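CLIP-associating protein 2 (Mus musculus, PDB 3WOZ) probably binds tubulin through its TOG domains and so influences microtubule dynamics, the present fragment being one such domain, TOG3. Local coordinates at residues L89-K94 / I127-F131; L112-R116 / Y150-L154; N121-F125 / Q157-F163; L196-F200 / K224-N228. All coordinates share one frame; numbering follows the deposited sequence.

Contact 1. Residues L89-K94 / I127-F131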
loop_
_atom_site.group_PDB
_atom_site.type_symbol
_atom_site.label_atom_id
_atom_site.label_comp_id
_atom_site.label_asym_id
_atom_site.label_seq_id
_atom_site.Cartn_x
_atom_site.Cartn_y
_atom_site.Cartn_z
ATOM N N LEU A 89 -1.054 4.140 -0.201
ATOM C CA LEU A 89 -0.732 2.723 -0.274
ATOM C C LEU A 89 0.758 2.465 -0.522
ATOM O O LEU A 89 1.367 1.617 0.150
ATOM C CB LEU A 89 -1.602 2.029 -1.332
ATOM C CG LEU A 89 -1.390 0.535 -1.599
ATOM C CD1 LEU A 89 -1.422 -0.280 -0.299
ATOM C CD2 LEU A 89 -2.419 0.019 -2.600
ATOM N N THR A 90 1.343 3.202 -1.465
ATOM C CA THR A 90 2.747 3.011 -1.800
ATOM C C THR A 90 3.663 3.445 -0.664
ATOM O O THR A 90 4.647 2.763 -0.377
ATOM C CB THR A 90 3.159 3.735 -3.111
ATOM O OG1 THR A 90 2.899 5.137 -2.993
ATOM C CG2 THR A 90 2.400 3.170 -4.298
ATOM N N GLN A 91 3.338 4.568 -0.021
ATOM C CA GLN A 91 4.143 5.054 1.095
ATOM C C GLN A 91 4.082 4.102 2.291
ATOM O O GLN A 91 5.084 3.899 2.976
ATOM C CB GLN A 91 3.735 6.471 1.507
ATOM C CG GLN A 91 4.189 7.562 0.542
ATOM C CD GLN A 91 5.699 7.732 0.512
ATOM O OE1 GLN A 91 6.335 7.925 1.549
ATOM N NE2 GLN A 91 6.280 7.661 -0.683
ATOM N N LEU A 92 2.910 3.513 2.524
ATOM C CA LEU A 92 2.747 2.532 3.595
ATOM C C LEU A 92 3.546 1.262 3.314
ATOM O O LEU A 92 4.119 0.671 4.232
ATOM C CB LEU A 92 1.272 2.197 3.827
ATOM C CG LEU A 92 0.394 3.160 4.627
ATOM C CD1 LEU A 92 -1.030 2.612 4.672
ATOM C CD2 LEU A 92 0.932 3.390 6.055
ATOM N N LEU A 93 3.596 0.854 2.046
ATOM C CA LEU A 93 4.365 -0.334 1.667
ATOM C C LEU A 93 5.871 -0.101 1.792
ATOM O O LEU A 93 6.612 -1.002 2.193
ATOM C CB LEU A 93 4.000 -0.811 0.261
ATOM C CG LEU A 93 2.615 -1.447 0.113
ATOM C CD1 LEU A 93 2.254 -1.544 -1.359
ATOM C CD2 LEU A 93 2.553 -2.817 0.782
ATOM N N LYS A 94 6.313 1.109 1.465
ATOM C CA LYS A 94 7.705 1.498 1.680
ATOM C C LYS A 94 8.060 1.470 3.172
ATOM O O LYS A 94 9.101 0.934 3.554
ATOM C CB LYS A 94 7.985 2.876 1.077
ATOM C CG LYS A 94 8.023 2.884 -0.445
ATOM C CD LYS A 94 8.338 4.269 -0.979
ATOM C CE LYS A 94 8.890 4.185 -2.400
ATOM N NZ LYS A 94 8.993 5.528 -3.048
ATOM N N ILE A 127 -2.807 0.169 -8.760
ATOM C CA ILE A 127 -1.700 0.854 -8.099
ATOM C C ILE A 127 -0.577 -0.130 -7.790
ATOM O O ILE A 127 0.600 0.192 -7.957
ATOM C CB ILE A 127 -2.166 1.565 -6.813
ATOM C CG1 ILE A 127 -2.965 2.819 -7.175
ATOM C CG2 ILE A 127 -0.979 1.923 -5.911
ATOM C CD1 ILE A 127 -3.940 3.236 -6.124
ATOM N N LEU A 128 -0.951 -1.330 -7.361
ATOM C CA LEU A 128 0.024 -2.349 -7.004
ATOM C C LEU A 128 0.796 -2.876 -8.214
ATOM O O LEU A 128 1.976 -3.207 -8.105
ATOM C CB LEU A 128 -0.650 -3.493 -6.244
ATOM C CG LEU A 128 -1.183 -3.189 -4.834
ATOM C CD1 LEU A 128 -1.896 -4.399 -4.276
ATOM C CD2 LEU A 128 -0.086 -2.754 -3.892
HETATM N N MSE A 129 0.133 -2.949 -9.366
HETATM C CA MSE A 129 0.805 -3.391 -10.586
HETATM C C MSE A 129 1.847 -2.369 -11.047
HETATM O O MSE A 129 2.986 -2.734 -11.330
HETATM C CB MSE A 129 -0.200 -3.725 -11.692
HETATM C CG MSE A 129 -1.076 -4.948 -11.411
HETATM SE SE MSE A 129 -0.136 -6.607 -10.960
HETATM C CE MSE A 129 -0.165 -6.490 -9.009
ATOM N N ARG A 130 1.460 -1.096 -11.086
ATOM C CA ARG A 130 2.383 -0.006 -11.421
ATOM C C ARG A 130 3.542 0.116 -10.425
ATOM O O ARG A 130 4.683 0.347 -10.829
ATOM C CB ARG A 130 1.638 1.331 -11.537
ATOM C CG ARG A 130 0.834 1.493 -12.830
ATOM C CD ARG A 130 0.120 2.847 -12.906
ATOM N NE ARG A 130 -0.951 2.968 -11.915
ATOM C CZ ARG A 130 -2.198 2.530 -12.088
ATOM N NH1 ARG A 130 -2.555 1.934 -13.221
ATOM N NH2 ARG A 130 -3.093 2.685 -11.119
ATOM N N PHE A 131 3.251 -0.050 -9.135
ATOM C CA PHE A 131 4.277 0.053 -8.095
ATOM C C PHE A 131 5.324 -1.059 -8.202
ATOM O O PHE A 131 6.511 -0.819 -7.985
ATOM C CB PHE A 131 3.641 0.066 -6.700
ATOM C CG PHE A 131 4.573 0.508 -5.599
ATOM C CD1 PHE A 131 5.334 1.668 -5.728
ATOM C CD2 PHE A 131 4.662 -0.220 -4.416
ATOM C CE1 PHE A 131 6.184 2.083 -4.707
ATOM C CE2 PHE A 131 5.506 0.191 -3.386
ATOM C CZ PHE A 131 6.271 1.343 -3.534
#

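Contact 2. Residues L112-R116 / Y150-L154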
loop_
_atom_site.group_PDB
_atom_site.type_symbol
_atom_site.label_atom_id
_atom_site.label_comp_id
_atom_site.label_asym_id
_atom_site.label_seq_id
_atom_site.Cartn_x
_atom_site.Cartn_y
_atom_site.Cartn_z
ATOM N N LEU A 112 -2.262 -0.414 6.708
ATOM C CA LEU A 112 -2.401 -1.175 5.467
ATOM C C LEU A 112 -3.692 -1.988 5.440
ATOM O O LEU A 112 -4.365 -2.041 4.409
ATOM C CB LEU A 112 -1.209 -2.116 5.250
ATOM C CG LEU A 112 0.114 -1.553 4.731
ATOM C CD1 LEU A 112 1.213 -2.600 4.886
ATOM C CD2 LEU A 112 -0.004 -1.097 3.266
ATOM N N ASP A 113 -4.025 -2.623 6.567
ATOM C CA ASP A 113 -5.228 -3.450 6.661
ATOM C C ASP A 113 -6.485 -2.596 6.493
ATOM O O ASP A 113 -7.420 -2.991 5.795
ATOM C CB ASP A 113 -5.284 -4.202 8.001
ATOM C CG ASP A 113 -4.209 -5.272 8.132
ATOM O OD1 ASP A 113 -3.574 -5.669 7.127
ATOM O OD2 ASP A 113 -4.002 -5.735 9.267
ATOM N N ILE A 114 -6.489 -1.430 7.137
ATOM C CA ILE A 114 -7.579 -0.463 7.017
ATOM C C ILE A 114 -7.723 -0.012 5.559
ATOM O O ILE A 114 -8.817 -0.047 5.004
ATOM C CB ILE A 114 -7.358 0.763 7.956
ATOM C CG1 ILE A 114 -7.301 0.327 9.427
ATOM C CG2 ILE A 114 -8.428 1.835 7.745
ATOM C CD1 ILE A 114 -8.526 -0.391 9.930
ATOM N N THR A 115 -6.609 0.391 4.949
ATOM C CA THR A 115 -6.575 0.769 3.531
ATOM C C THR A 115 -7.194 -0.316 2.660
ATOM O O THR A 115 -8.068 -0.037 1.848
ATOM C CB THR A 115 -5.130 1.035 3.051
ATOM O OG1 THR A 115 -4.543 2.049 3.868
ATOM C CG2 THR A 115 -5.103 1.496 1.583
ATOM N N ARG A 116 -6.746 -1.550 2.854
ATOM C CA ARG A 116 -7.162 -2.676 2.019
ATOM C C ARG A 116 -8.665 -2.924 2.040
ATOM O O ARG A 116 -9.234 -3.343 1.028
ATOM C CB ARG A 116 -6.414 -3.939 2.437
ATOM C CG ARG A 116 -6.201 -4.963 1.326
ATOM C CD ARG A 116 -5.053 -5.910 1.705
ATOM N NE ARG A 116 -5.274 -6.455 3.041
ATOM C CZ ARG A 116 -4.469 -6.299 4.088
ATOM N NH1 ARG A 116 -3.323 -5.624 3.999
ATOM N NH2 ARG A 116 -4.818 -6.849 5.236
ATOM N N TYR A 150 0.833 -7.947 0.386
ATOM C CA TYR A 150 -0.365 -7.140 0.196
ATOM C C TYR A 150 -1.153 -7.600 -1.037
ATOM O O TYR A 150 -2.373 -7.785 -0.953
ATOM C CB TYR A 150 -0.007 -5.656 0.112
ATOM C CG TYR A 150 -1.189 -4.717 0.248
ATOM C CD1 TYR A 150 -2.055 -4.490 -0.827
ATOM C CD2 TYR A 150 -1.434 -4.045 1.441
ATOM C CE1 TYR A 150 -3.138 -3.621 -0.708
ATOM C CE2 TYR A 150 -2.509 -3.171 1.565
ATOM C CZ TYR A 150 -3.358 -2.970 0.487
ATOM O OH TYR A 150 -4.420 -2.102 0.605
ATOM N N ILE A 151 -0.461 -7.798 -2.162
ATOM C CA ILE A 151 -1.087 -8.377 -3.366
ATOM C C ILE A 151 -1.835 -9.640 -2.988
ATOM O O ILE A 151 -3.026 -9.758 -3.252
ATOM C CB ILE A 151 -0.067 -8.798 -4.471
ATOM C CG1 ILE A 151 1.043 -7.762 -4.687
ATOM C CG2 ILE A 151 -0.798 -9.169 -5.776
ATOM C CD1 ILE A 151 0.661 -6.548 -5.461
ATOM N N GLU A 152 -1.120 -10.577 -2.367
ATOM C CA GLU A 152 -1.689 -11.867 -1.997
ATOM C C GLU A 152 -2.977 -11.711 -1.191
ATOM O O GLU A 152 -3.969 -12.373 -1.484
ATOM C CB GLU A 152 -0.685 -12.721 -1.219
ATOM C CG GLU A 152 -0.926 -14.216 -1.414
ATOM C CD GLU A 152 -0.793 -15.030 -0.144
ATOM O OE1 GLU A 152 0.060 -14.700 0.710
ATOM O OE2 GLU A 152 -1.542 -16.025 -0.013
ATOM N N THR A 153 -2.960 -10.834 -0.188
ATOM C CA THR A 153 -4.140 -10.615 0.660
ATOM C C THR A 153 -5.278 -9.953 -0.127
ATOM O O THR A 153 -6.447 -10.291 0.060
ATOM C CB THR A 153 -3.788 -9.794 1.916
ATOM O OG1 THR A 153 -2.618 -10.344 2.532
ATOM C CG2 THR A 153 -4.932 -9.808 2.920
ATOM N N LEU A 154 -4.929 -9.023 -1.016
ATOM C CA LEU A 154 -5.919 -8.353 -1.861
ATOM C C LEU A 154 -6.572 -9.342 -2.823
ATOM O O LEU A 154 -7.766 -9.240 -3.112
ATOM C CB LEU A 154 -5.287 -7.190 -2.641
ATOM C CG LEU A 154 -6.246 -6.276 -3.419
ATOM C CD1 LEU A 154 -7.107 -5.440 -2.475
ATOM C CD2 LEU A 154 -5.486 -5.377 -4.382
#

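Contact 3. Residues N121-F125 / Q157-F163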
loop_
_atom_site.group_PDB
_atom_site.type_symbol
_atom_site.label_atom_id
_atom_site.label_comp_id
_atom_site.label_asym_id
_atom_site.label_seq_id
_atom_site.Cartn_x
_atom_site.Cartn_y
_atom_site.Cartn_z
ATOM N N ASN A 121 -11.253 -2.627 -4.889
ATOM C CA ASN A 121 -10.178 -3.587 -5.121
ATOM C C ASN A 121 -9.408 -3.361 -6.428
ATOM O O ASN A 121 -8.176 -3.425 -6.440
ATOM C CB ASN A 121 -10.714 -5.021 -5.056
ATOM C CG ASN A 121 -11.104 -5.449 -3.641
ATOM O OD1 ASN A 121 -10.482 -5.042 -2.655
ATOM N ND2 ASN A 121 -12.129 -6.294 -3.543
ATOM N N ASP A 122 -10.133 -3.106 -7.518
ATOM C CA ASP A 122 -9.505 -2.888 -8.825
ATOM C C ASP A 122 -8.515 -1.725 -8.780
ATOM O O ASP A 122 -7.380 -1.860 -9.245
ATOM C CB ASP A 122 -10.552 -2.703 -9.943
ATOM C CG ASP A 122 -11.488 -1.523 -9.704
ATOM O OD1 ASP A 122 -11.697 -1.118 -8.533
ATOM O OD2 ASP A 122 -12.033 -1.001 -10.701
ATOM N N LEU A 123 -8.943 -0.611 -8.188
ATOM C CA LEU A 123 -8.099 0.580 -8.018
ATOM C C LEU A 123 -6.835 0.296 -7.194
ATOM O O LEU A 123 -5.734 0.731 -7.562
ATOM C CB LEU A 123 -8.888 1.726 -7.373
ATOM C CG LEU A 123 -10.104 2.360 -8.068
ATOM C CD1 LEU A 123 -10.598 3.522 -7.226
ATOM C CD2 LEU A 123 -9.810 2.838 -9.491
ATOM N N GLN A 124 -6.997 -0.423 -6.083
ATOM C CA GLN A 124 -5.862 -0.863 -5.268
ATOM C C GLN A 124 -4.921 -1.726 -6.098
ATOM O O GLN A 124 -3.708 -1.530 -6.079
ATOM C CB GLN A 124 -6.327 -1.694 -4.076
ATOM C CG GLN A 124 -7.137 -0.969 -3.029
ATOM C CD GLN A 124 -7.348 -1.845 -1.814
ATOM O OE1 GLN A 124 -8.477 -2.167 -1.447
ATOM N NE2 GLN A 124 -6.252 -2.274 -1.209
ATOM N N PHE A 125 -5.493 -2.692 -6.813
ATOM C CA PHE A 125 -4.713 -3.643 -7.602
ATOM C C PHE A 125 -3.901 -2.956 -8.698
ATOM O O PHE A 125 -2.748 -3.321 -8.943
ATOM C CB PHE A 125 -5.614 -4.723 -8.204
ATOM C CG PHE A 125 -4.860 -5.843 -8.866
ATOM C CD1 PHE A 125 -4.754 -5.901 -10.255
ATOM C CD2 PHE A 125 -4.240 -6.830 -8.103
ATOM C CE1 PHE A 125 -4.053 -6.936 -10.875
ATOM C CE2 PHE A 125 -3.535 -7.869 -8.712
ATOM C CZ PHE A 125 -3.439 -7.921 -10.102
ATOM N N GLN A 157 -9.624 -11.237 -1.615
ATOM C CA GLN A 157 -10.873 -10.488 -1.480
ATOM C C GLN A 157 -11.386 -9.894 -2.802
ATOM O O GLN A 157 -12.467 -9.307 -2.849
ATOM C CB GLN A 157 -10.742 -9.405 -0.393
ATOM C CG GLN A 157 -9.775 -8.260 -0.709
ATOM C CD GLN A 157 -9.718 -7.205 0.390
ATOM O OE1 GLN A 157 -9.486 -7.518 1.557
ATOM N NE2 GLN A 157 -9.917 -5.946 0.017
HETATM N N MSE A 158 -10.608 -10.054 -3.869
HETATM C CA MSE A 158 -10.943 -9.486 -5.175
HETATM C C MSE A 158 -12.022 -10.256 -5.926
HETATM O O MSE A 158 -12.281 -11.425 -5.644
HETATM C CB MSE A 158 -9.697 -9.431 -6.054
HETATM C CG MSE A 158 -8.928 -8.138 -5.983
HETATM SE SE MSE A 158 -7.151 -8.363 -6.725
HETATM C CE MSE A 158 -7.550 -8.419 -8.634
ATOM N N ASP A 159 -12.645 -9.577 -6.885
ATOM C CA ASP A 159 -13.452 -10.230 -7.914
ATOM C C ASP A 159 -12.520 -10.704 -9.022
ATOM O O ASP A 159 -11.498 -10.066 -9.268
ATOM C CB ASP A 159 -14.473 -9.252 -8.500
ATOM C CG ASP A 159 -15.734 -9.142 -7.667
ATOM O OD1 ASP A 159 -16.013 -10.055 -6.854
ATOM O OD2 ASP A 159 -16.457 -8.137 -7.841
ATOM N N PRO A 160 -12.859 -11.823 -9.693
ATOM C CA PRO A 160 -12.057 -12.312 -10.822
ATOM C C PRO A 160 -11.796 -11.266 -11.919
ATOM O O PRO A 160 -10.701 -11.233 -12.480
ATOM C CB PRO A 160 -12.899 -13.467 -11.369
ATOM C CG PRO A 160 -13.614 -13.990 -10.172
ATOM C CD PRO A 160 -13.923 -12.781 -9.327
ATOM N N ARG A 161 -12.774 -10.408 -12.205
ATOM C CA ARG A 161 -12.622 -9.413 -13.274
ATOM C C ARG A 161 -11.898 -8.133 -12.827
ATOM O O ARG A 161 -11.834 -7.148 -13.572
ATOM C CB ARG A 161 -13.975 -9.107 -13.947
ATOM C CG ARG A 161 -13.908 -8.440 -15.345
ATOM C CD ARG A 161 -12.734 -8.920 -16.217
ATOM N NE ARG A 161 -12.806 -10.341 -16.557
ATOM C CZ ARG A 161 -11.747 -11.123 -16.771
ATOM N NH1 ARG A 161 -10.516 -10.635 -16.671
ATOM N NH2 ARG A 161 -11.919 -12.404 -17.075
ATOM N N ASP A 162 -11.335 -8.160 -11.620
ATOM C CA ASP A 162 -10.437 -7.096 -11.178
ATOM C C ASP A 162 -9.027 -7.369 -11.705
ATOM O O ASP A 162 -8.169 -6.486 -11.703
ATOM C CB ASP A 162 -10.421 -6.987 -9.651
ATOM C CG ASP A 162 -11.736 -6.486 -9.074
ATOM O OD1 ASP A 162 -12.037 -6.838 -7.915
ATOM O OD2 ASP A 162 -12.464 -5.739 -9.763
ATOM N N PHE A 163 -8.804 -8.603 -12.154
ATOM C CA PHE A 163 -7.520 -9.027 -12.694
ATOM C C PHE A 163 -7.629 -9.322 -14.192
ATOM O O PHE A 163 -8.294 -10.278 -14.600
ATOM C CB PHE A 163 -7.003 -10.248 -11.929
ATOM C CG PHE A 163 -5.788 -10.888 -12.543
ATOM C CD1 PHE A 163 -5.881 -12.132 -13.159
ATOM C CD2 PHE A 163 -4.552 -10.252 -12.507
ATOM C CE1 PHE A 163 -4.757 -12.734 -13.728
ATOM C CE2 PHE A 163 -3.425 -10.847 -13.077
ATOM C CZ PHE A 163 -3.530 -12.087 -13.690
HETATM O O HOH W 1 -13.987 -6.412 -5.914
#

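Contact 4. Residues L196-F200 / K224-N228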
loop_
_atom_site.group_PDB
_atom_site.type_symbol
_atom_site.label_atom_id
_atom_site.label_comp_id
_atom_site.label_asym_id
_atom_site.label_seq_id
_atom_site.Cartn_x
_atom_site.Cartn_y
_atom_site.Cartn_z
ATOM N N LEU A 196 1.612 -15.553 -7.248
ATOM C CA LEU A 196 1.324 -16.249 -8.507
ATOM C C LEU A 196 0.218 -17.284 -8.337
ATOM O O LEU A 196 -0.667 -17.390 -9.183
ATOM C CB LEU A 196 2.590 -16.894 -9.084
ATOM C CG LEU A 196 3.712 -15.953 -9.532
ATOM C CD1 LEU A 196 4.924 -16.746 -9.988
ATOM C CD2 LEU A 196 3.253 -15.004 -10.632
ATOM N N ILE A 197 0.270 -18.026 -7.234
ATOM C CA ILE A 197 -0.759 -19.006 -6.889
ATOM C C ILE A 197 -2.128 -18.336 -6.752
ATOM O O ILE A 197 -3.098 -18.767 -7.381
ATOM C CB ILE A 197 -0.403 -19.781 -5.581
ATOM C CG1 ILE A 197 0.762 -20.759 -5.810
ATOM C CG2 ILE A 197 -1.627 -20.501 -4.997
ATOM C CD1 ILE A 197 0.446 -21.961 -6.702
ATOM N N SER A 198 -2.192 -17.282 -5.941
ATOM C CA SER A 198 -3.452 -16.586 -5.672
ATOM C C SER A 198 -4.071 -15.971 -6.928
ATOM O O SER A 198 -5.280 -16.069 -7.126
ATOM C CB SER A 198 -3.284 -15.532 -4.571
ATOM O OG SER A 198 -2.197 -14.666 -4.844
ATOM N N LEU A 199 -3.247 -15.350 -7.770
ATOM C CA LEU A 199 -3.736 -14.766 -9.024
ATOM C C LEU A 199 -4.232 -15.836 -9.998
ATOM O O LEU A 199 -5.218 -15.626 -10.707
ATOM C CB LEU A 199 -2.672 -13.884 -9.685
ATOM C CG LEU A 199 -2.200 -12.622 -8.948
ATOM C CD1 LEU A 199 -1.167 -11.880 -9.782
ATOM C CD2 LEU A 199 -3.355 -11.694 -8.580
ATOM N N PHE A 200 -3.552 -16.982 -10.018
ATOM C CA PHE A 200 -3.974 -18.121 -10.836
ATOM C C PHE A 200 -5.331 -18.646 -10.373
ATOM O O PHE A 200 -6.234 -18.835 -11.189
ATOM C CB PHE A 200 -2.922 -19.237 -10.803
ATOM C CG PHE A 200 -3.273 -20.441 -11.643
ATOM C CD1 PHE A 200 -3.065 -20.433 -13.022
ATOM C CD2 PHE A 200 -3.797 -21.588 -11.055
ATOM C CE1 PHE A 200 -3.386 -21.544 -13.801
ATOM C CE2 PHE A 200 -4.119 -22.704 -11.827
ATOM C CZ PHE A 200 -3.910 -22.682 -13.200
ATOM N N LYS A 224 6.215 -24.772 -13.478
ATOM C CA LYS A 224 6.767 -25.649 -12.440
ATOM C C LYS A 224 6.113 -25.421 -11.076
ATOM O O LYS A 224 5.976 -26.356 -10.285
ATOM C CB LYS A 224 8.285 -25.481 -12.330
ATOM C CG LYS A 224 9.078 -26.233 -13.395
ATOM C CD LYS A 224 10.568 -26.291 -13.064
ATOM C CE LYS A 224 10.883 -27.364 -12.026
ATOM N NZ LYS A 224 12.332 -27.398 -11.683
ATOM N N LEU A 225 5.708 -24.178 -10.818
ATOM C CA LEU A 225 5.084 -23.797 -9.550
ATOM C C LEU A 225 3.588 -24.117 -9.514
ATOM O O LEU A 225 3.080 -24.625 -8.512
ATOM C CB LEU A 225 5.295 -22.303 -9.277
ATOM C CG LEU A 225 6.709 -21.724 -9.401
ATOM C CD1 LEU A 225 6.643 -20.223 -9.640
ATOM C CD2 LEU A 225 7.569 -22.049 -8.182
ATOM N N LEU A 226 2.896 -23.821 -10.612
ATOM C CA LEU A 226 1.438 -23.947 -10.680
ATOM C C LEU A 226 0.938 -25.386 -10.843
ATOM O O LEU A 226 -0.270 -25.625 -10.876
ATOM C CB LEU A 226 0.869 -23.046 -11.784
ATOM C CG LEU A 226 1.063 -21.534 -11.624
ATOM C CD1 LEU A 226 0.682 -20.812 -12.905
ATOM C CD2 LEU A 226 0.283 -20.981 -10.435
ATOM N N HIS A 227 1.872 -26.329 -10.957
ATOM C CA HIS A 227 1.563 -27.756 -10.924
ATOM C C HIS A 227 1.861 -28.269 -9.509
ATOM O O HIS A 227 3.003 -28.177 -9.054
ATOM C CB HIS A 227 2.415 -28.514 -11.950
ATOM C CG HIS A 227 1.992 -28.307 -13.375
ATOM N ND1 HIS A 227 1.722 -29.356 -14.229
ATOM C CD2 HIS A 227 1.795 -27.177 -14.096
ATOM C CE1 HIS A 227 1.379 -28.880 -15.413
ATOM N NE2 HIS A 227 1.415 -27.561 -15.359
ATOM N N ASN A 228 0.860 -28.800 -8.799
ATOM C CA ASN A 228 -0.514 -28.976 -9.285
ATOM C C ASN A 228 -1.361 -27.707 -9.211
ATOM O O ASN A 228 -1.534 -27.120 -8.142
ATOM C CB ASN A 228 -1.215 -30.094 -8.501
ATOM C CG ASN A 228 -0.561 -31.449 -8.694
ATOM O OD1 ASN A 228 -0.386 -31.914 -9.821
ATOM N ND2 ASN A 228 -0.211 -32.099 -7.589
#

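Contact 1. Residues L89-K94 / I127-F131
The methyl CG2 of T90 sits over one face of the F131 ring, 3.8 Å from the centroid and 19° off the ring normal, a CH-pi contact displaced toward the rim. F131 can offer that face because its CG lies anti to the backbone N (chi1 -166°), which sends the ring out from helix 121-133 toward helix 85-96. T90 suits the spot by having two unlike branches: OG1 turns back and bonds to the carbonyl of F86, so the hydroxyl is bonded within its own helix and the methyl is what meets the phenyl. K94 meets the same ring at its edge, CG lying 3.9 Å from F131 CZ; its extended chain lends methylenes to the aromatic rim and carries NZ on to a hydrogen bond with Q137. L93 slides past the ring in the opposite direction, and its CD1 meets CD2 of L128 at 3.7 Å. L89 and L128 cross at about a right angle, CD2 to CD2 at 3.8 Å, and CG2 of I127 touches both L89 CD2 and T90 CG2. Branched aliphatic chains suit this filling. An alanine in place of F131 would probably leave the T90 methyl and the K94 methylenes without their aromatic partner and open a gap between the helices. The two short segments run at 55° to each other, their axes 11.1 Å apart. Beyond them, helix 141-155 brings Y150 against L89 and L128 and packs I151 on L128, while helix 102-118 packs L112 on L89.

Contact 2. Residues L112-R116 / Y150-L154
R116 lays its aliphatic chain along the ring of Y150, the two side chains sliding past each other in opposite directions. The central interaction is CH-pi: CD of R116 stands 3.7 Å from the Y150 centroid, 15° off the ring normal. With CG anti to the backbone N the arginine reaches out toward helix 141-155, and the bend at chi3 then turns its guanidinium back toward its own helix. The guanidinium does not stack on the tyrosine; the two planes are 74° apart, and the Y150 ring lies at the guanidinium edge. Arginine suits this place because its methylenes serve the ring while its charged end reaches D113. The hydroxyl OH of Y150 lies against R116 CB at 3.3 Å without bonding to R116 N.

Apolar packing adds CD2 of L112, which touches CE2 of Y150 at 3.7 Å, and CD1 of L154, which meets R116 CG. Helices 102-118 and 141-155, joined here with segment axes at 39°, belong to the all-helical HEAT-repeat array of a TOG domain, and T115 also touches L88 of helix 85-96.

A methyl covers part of the charged group: CG2 of T153 lies over one guanidinium face, 3.4 Å from R116 NE. Threonine fits because OG1 meanwhile bonds to the carbonyl of K149.

The charged interaction stays within one helix. NH2 of R116 forms a salt bridge with OD1 of D113 at 2.6 Å, coming from above the carboxylate plane, and NH1 adds a weak bond to the same oxygen. This probably limits rotation of the guanidinium. OD1 of D113 also accepts a hydrogen bond from Q109.

Contact 3. Residues N121-F125 / Q157-F163
Selenomethionine M158 places its terminal methyl CE over one face of the F125 ring, 3.8 Å from the centroid and 17° off the normal. Its SE lies obliquely, 3.6 Å from F125 CD2, which makes this a Met-aromatic contact. The bend at chi3 folds CE onto the phenyl, and an unbranched, flexible chain can readily make such a turn. F163 approaches F125 from another direction: CD2 of F163 lies 3.5 Å from F125 CZ, and the ring planes stand at 88°. An alanine at F125 would probably take away the surface on which the M158 methyl rests and leave the F163 ring less firmly packed against helix 121-133.

The polar part of the contact lies at the start of that helix. NE2 of Q157 donates to OD1 of N121 at 2.9 Å, nearly straight at 171°, the oxygen lying in the glutamine's amide plane; NE2 is also bonded to the carbonyl of R116. The carboxylate of D162 comes up to the same turn, OD1 lying 3.6 Å from N121 CB and OD2 3.6 Å from D122 CB. In this HEAT-repeat TOG domain the loop between helices 141-155 and 167-179 folds over the first turn of helix 121-133.

Further out are the bonds that position D162. Its OD1 accepts the backbone N of D159 at 3.0 Å within the turn around the short 3-10 segment 160-162, and a water bridges that same oxygen to ND2 of N121. Asparagine suits its place because one amide can use its oxygen for Q157 and its nitrogen for the water. The aromatic pair is backed by L199 of helix 186-202, and L202 touches M158.

Contact 4. Residues L196-F200 / K224-N228
L226 reaches from the weakly bonded end of helix 216-226 against I197 and F200 of helix 186-202. Its CB points toward that helix, from a backbone whose CA is 6.6 Å from the CA of I197. CG is set anti to the carbonyl carbon (chi1 -63°), and from this branch point the two methyls part to separate neighbours. CD2 goes deeper: it lies 3.7 Å from CB of F200, 3.9 Å from CD1 of I197 and 3.9 Å from the carbonyl O of L196, so it rests on backbone as well as side chains. CD1 instead meets the aromatic ring, 3.8 Å from CD1 of F200, in an oblique approach. Leucine suits this place because its fork lets one residue touch both the base and the ring of the phenylalanine.

The neighbours extend the contact along the helix. I197 slides past L226 in the opposite direction, its CD1 reaching on toward the carbonyl of L225. L225 and L196 cross obliquely and meet by their CD1 methyls alone, at 3.9 Å. F200 turns its ring toward the C-terminal helix because its CG is anti to the backbone N (chi1 -179°). F207 of helix 204-212 packs against both L196 and L226, while V173, V176 and I177 of helix 167-179 pack against L196.

With no hydrogen bond or salt bridge between the segments, the chain's last helix is held here by aliphatic and aromatic packing, an association that rests on shape and on exclusion of water and lacks the directional hold of polar bonds.

Overall arrangement
Contacts 1 and 2 lie near the middle of the chain and are buried; contacts 3 and 4, partly buried, lie farther out, contact 4 about 23 Å from the chain's centre to its own. Contacts 1 and 3 share helix 121-133, while contact 2 joins helices 102-118 and 141-155, and contacts 1 and 2 adjoin directly through packed side chains. Contact 3 borders contact 2 and also touches the first segment of contact 4. Chemistry varies with place: contacts 1 and 4 are apolar across their segments, contact 2 adds an arginine, and contact 3, made by a loop, joins a Met-aromatic and aromatic cluster to an amide bond and a water.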